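Local coordinates for protein PKS (Streptomyces albus, PDB 4OQJ) that probably catalyses carbon-carbon bond-forming condensation of acyl groups carried on phosphopantetheine during oxazolomycin biosynthesis, through its ketosynthase domain, at residues V187-A192 with L197-L202; A579-P584 with A596-Q601. All coordinates share one frame; numbering follows the deposited sequence.

How the contacts relate
Contact 1 and contact 2 lie on opposite sides of the chain's centre, with their own centres about 62 Å apart, and share no helix or strand. Contact 1 joins a strand to the helix that follows it inside the thiolase-type ketosynthase core, beside the second subunit. Contact 2 pairs two helices of a distant, largely helical part of the chain, and no other chain of the assembly touches its two segments. In both, the touching residues are largely buried and no hydrogen bond crosses. The chemistry differs: in contact 1 threonines bring hydroxyls up against aliphatic groups, whereas contact 2 depends on one leucine and has solvent-exposed residues in the turn beside it.

Contact 1: V187-A192 with L197-L202; sequences VSTNTA and LVAVHL
Thr189 and Thr191, alternate residues on the same side of the chain as strand 186-190 ends, both meet helix 195-209. In Thr189, CB stands 4.3 Å from Leu202 CD1, behind its two branches. With chi1 at 77°, OG1 sits between the backbone N and the carbonyl carbon and leans over Ala199, 3.7 Å from Ala199 CB; this hydroxyl has no hydrogen-bond partner in the model, so it acts as packing volume. The CG2 branch goes the other way, sliding past Leu202 to lie 4.0 Å from Leu202 CD1. A small alanine suits this side of the helix, because the strand comes within 6.3 Å of it, measured from Thr189 CA to Ala199 CA.

Farther on, Thr191 and Val198 meet tip to tip. Thr191 OG1 is only 3.4 Å from Val198 CG2, and Thr191 CG2 lies 4.1 Å from both valine methyls. The hydroxyl's polar need is met by Ser194 OG, in the turn joining the strand to the helix. As in other ketosynthases of the thiolase fold, such a turn probably presents the nucleophilic cysteine.

Tyr135 of strand 132-138 touches Thr189, Ala199 and Leu202, while Thr441 of strand 441-448 touches Thr191 and Val198. Beyond Ser188 and Asn190, an antiparallel strand of the second subunit continues the sheet.

Contact 2: A579-P584 with A596-Q601; sequences AELGTP and AAFAVQ
Leu581, in the last turn of helix 568-581, which a Schellman motif closes at Gly582, reaches across to Phe598 and Ala599 of helix 594-610. This is plain helix-helix packing, and one methyl carries it: Leu581 CD1 is 4.4 Å from Phe598 CD2 and equally 4.4 Å from Ala599 CB. It approaches the phenyl ring obliquely. The ring is turned to this side by a chi1 of 174°, which sets its CG anti to the backbone N. A branched leucine spans the gap between the backbones, and the short alanine leaves its methyl just within touching range. Leu588 of helix 585-590 touches both Leu581 and Ala599, and Ala629 of helix 627-635 touches Phe598.

The other side is loose. Glu580 is exposed, as its charge suits, and so is Gly582, whose positive phi of 80° a residue without a side chain adopts easily; Pro584, the N-cap before the next helix, is exposed too. On helix 594-610, by contrast, buried Gln601 is held through both ends of its amide. Gln601 OE1 accepts from Val551 N, and Gln601 NE2 donates to Ala597 O at 3.2 Å, from above the carbonyl plane, opposite the face used by Gln601 N.

Contact 1: V187-A192 with L197-L202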
# COMPACT_ATOMS: atom_id res chain seq x y z
N VAL A 187 -3.13 -3.39 -5.38
CA VAL A 187 -3.10 -3.24 -3.94
C VAL A 187 -4.11 -2.19 -3.49
O VAL A 187 -4.14 -1.07 -4.02
CB VAL A 187 -1.68 -2.84 -3.46
CG1 VAL A 187 -1.62 -2.76 -1.93
CG2 VAL A 187 -0.65 -3.84 -3.97
N SER A 188 -4.94 -2.53 -2.52
CA SER A 188 -5.80 -1.53 -1.90
C SER A 188 -5.02 -0.84 -0.79
O SER A 188 -4.46 -1.49 0.10
CB SER A 188 -7.09 -2.12 -1.38
OG SER A 188 -7.81 -2.70 -2.46
N THR A 189 -4.95 0.48 -0.90
CA THR A 189 -4.15 1.31 -0.00
C THR A 189 -5.07 2.36 0.60
O THR A 189 -5.83 3.04 -0.12
CB THR A 189 -2.98 1.97 -0.76
OG1 THR A 189 -3.47 3.06 -1.52
CG2 THR A 189 -2.33 0.98 -1.72
N ASN A 190 -5.02 2.50 1.92
CA ASN A 190 -5.94 3.36 2.64
C ASN A 190 -5.23 4.12 3.77
O ASN A 190 -4.62 3.49 4.63
CB ASN A 190 -7.08 2.53 3.21
CG ASN A 190 -8.10 2.16 2.16
OD1 ASN A 190 -8.08 1.05 1.61
ND2 ASN A 190 -9.00 3.09 1.87
N THR A 191 -5.33 5.45 3.75
CA THR A 191 -4.80 6.30 4.81
C THR A 191 -5.76 7.46 5.05
O THR A 191 -5.34 8.59 5.30
CB THR A 191 -3.39 6.85 4.45
OG1 THR A 191 -3.47 7.64 3.26
CG2 THR A 191 -2.41 5.70 4.21
N ALA A 192 -7.05 7.18 4.96
CA ALA A 192 -8.08 8.21 5.11
C ALA A 192 -7.89 9.36 4.09
O ALA A 192 -7.71 9.10 2.91
CB ALA A 192 -8.10 8.73 6.56
N LEU A 197 -2.95 10.52 -2.63
CA LEU A 197 -1.55 10.81 -2.91
C LEU A 197 -0.61 9.73 -2.39
O LEU A 197 0.45 9.51 -2.96
CB LEU A 197 -1.17 12.16 -2.32
CG LEU A 197 -1.98 13.35 -2.87
CD1 LEU A 197 -1.36 14.67 -2.37
CD2 LEU A 197 -2.09 13.34 -4.41
N VAL A 198 -0.99 9.03 -1.33
CA VAL A 198 -0.25 7.84 -0.91
C VAL A 198 -0.29 6.78 -2.02
O VAL A 198 0.73 6.17 -2.33
CB VAL A 198 -0.79 7.27 0.42
CG1 VAL A 198 -0.09 5.96 0.79
CG2 VAL A 198 -0.61 8.29 1.55
N ALA A 199 -1.45 6.59 -2.65
CA ALA A 199 -1.55 5.62 -3.74
C ALA A 199 -0.62 6.06 -4.88
O ALA A 199 0.09 5.24 -5.47
CB ALA A 199 -2.98 5.49 -4.23
N VAL A 200 -0.63 7.36 -5.17
CA VAL A 200 0.27 7.90 -6.19
C VAL A 200 1.72 7.64 -5.79
O VAL A 200 2.54 7.22 -6.62
CB VAL A 200 0.03 9.42 -6.40
CG1 VAL A 200 1.16 10.05 -7.21
CG2 VAL A 200 -1.30 9.66 -7.11
N HIS A 201 2.05 7.88 -4.53
CA HIS A 201 3.41 7.65 -4.06
C HIS A 201 3.83 6.19 -4.26
O HIS A 201 4.92 5.91 -4.77
CB HIS A 201 3.52 8.03 -2.60
CG HIS A 201 4.81 7.65 -1.96
ND1 HIS A 201 5.96 8.40 -2.09
CD2 HIS A 201 5.12 6.61 -1.15
CE1 HIS A 201 6.93 7.83 -1.38
NE2 HIS A 201 6.45 6.75 -0.80
N LEU A 202 2.96 5.25 -3.88
CA LEU A 202 3.34 3.84 -3.98
C LEU A 202 3.40 3.39 -5.45
O LEU A 202 4.26 2.58 -5.80
CB LEU A 202 2.38 2.96 -3.19
CG LEU A 202 2.41 3.19 -1.68
CD1 LEU A 202 1.30 2.40 -1.01
CD2 LEU A 202 3.78 2.83 -1.08

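Contact 2: A579-P584 with A596-Q601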
# COMPACT_ATOMS: atom_id res chain seq x y z
N ALA A 579 7.74 -13.27 -58.73
CA ALA A 579 8.84 -14.23 -58.83
C ALA A 579 8.31 -15.62 -59.17
O ALA A 579 8.82 -16.28 -60.08
CB ALA A 579 9.61 -14.26 -57.53
N GLU A 580 7.28 -16.05 -58.45
CA GLU A 580 6.68 -17.36 -58.66
C GLU A 580 6.08 -17.50 -60.05
O GLU A 580 6.13 -18.57 -60.65
CB GLU A 580 5.59 -17.61 -57.61
CG GLU A 580 6.06 -17.55 -56.17
CD GLU A 580 6.76 -18.82 -55.72
OE1 GLU A 580 6.95 -19.74 -56.55
OE2 GLU A 580 7.13 -18.89 -54.53
N LEU A 581 5.49 -16.42 -60.56
CA LEU A 581 4.80 -16.46 -61.85
C LEU A 581 5.78 -16.38 -63.01
O LEU A 581 5.40 -16.64 -64.15
CB LEU A 581 3.79 -15.32 -61.96
CG LEU A 581 2.62 -15.30 -60.98
CD1 LEU A 581 1.68 -14.16 -61.33
CD2 LEU A 581 1.88 -16.64 -60.96
N GLY A 582 7.01 -16.00 -62.72
CA GLY A 582 8.04 -15.87 -63.74
C GLY A 582 7.97 -14.59 -64.55
O GLY A 582 8.57 -14.52 -65.62
N THR A 583 7.28 -13.58 -64.04
CA THR A 583 7.12 -12.31 -64.76
C THR A 583 7.65 -11.13 -63.93
O THR A 583 7.46 -11.10 -62.72
CB THR A 583 5.65 -12.06 -65.13
OG1 THR A 583 5.10 -13.23 -65.74
CG2 THR A 583 5.53 -10.88 -66.09
N PRO A 584 8.31 -10.17 -64.58
CA PRO A 584 8.76 -9.00 -63.81
C PRO A 584 7.59 -8.24 -63.18
O PRO A 584 6.53 -8.13 -63.79
CB PRO A 584 9.48 -8.14 -64.85
CG PRO A 584 9.93 -9.12 -65.89
CD PRO A 584 8.87 -10.17 -65.95
N ALA A 596 -2.06 -10.66 -64.13
CA ALA A 596 -1.97 -9.40 -63.42
C ALA A 596 -3.08 -9.28 -62.39
O ALA A 596 -2.85 -8.85 -61.27
CB ALA A 596 -2.03 -8.25 -64.41
N ALA A 597 -4.29 -9.67 -62.78
CA ALA A 597 -5.43 -9.61 -61.87
C ALA A 597 -5.22 -10.57 -60.71
O ALA A 597 -5.52 -10.24 -59.56
CB ALA A 597 -6.73 -9.93 -62.60
N PHE A 598 -4.70 -11.76 -60.99
CA PHE A 598 -4.37 -12.71 -59.93
C PHE A 598 -3.36 -12.10 -58.96
O PHE A 598 -3.60 -12.06 -57.75
CB PHE A 598 -3.81 -14.01 -60.50
CG PHE A 598 -3.32 -14.95 -59.44
CD1 PHE A 598 -4.21 -15.77 -58.75
CD2 PHE A 598 -1.99 -14.99 -59.10
CE1 PHE A 598 -3.76 -16.61 -57.76
CE2 PHE A 598 -1.54 -15.83 -58.10
CZ PHE A 598 -2.43 -16.64 -57.43
N ALA A 599 -2.22 -11.65 -59.49
CA ALA A 599 -1.13 -11.12 -58.67
C ALA A 599 -1.59 -10.05 -57.68
O ALA A 599 -1.29 -10.14 -56.49
CB ALA A 599 -0.04 -10.56 -59.56
N VAL A 600 -2.31 -9.05 -58.16
CA VAL A 600 -2.80 -7.98 -57.30
C VAL A 600 -3.69 -8.54 -56.19
O VAL A 600 -3.58 -8.13 -55.04
CB VAL A 600 -3.59 -6.93 -58.09
CG1 VAL A 600 -4.12 -5.83 -57.15
CG2 VAL A 600 -2.71 -6.32 -59.15
N GLN A 601 -4.57 -9.47 -56.53
CA GLN A 601 -5.49 -10.03 -55.55
C GLN A 601 -4.76 -10.92 -54.55
O GLN A 601 -5.04 -10.87 -53.36
CB GLN A 601 -6.61 -10.81 -56.24
CG GLN A 601 -7.64 -9.91 -56.93
CD GLN A 601 -8.76 -10.70 -57.60
OE1 GLN A 601 -9.83 -10.88 -57.02
NE2 GLN A 601 -8.53 -11.13 -58.82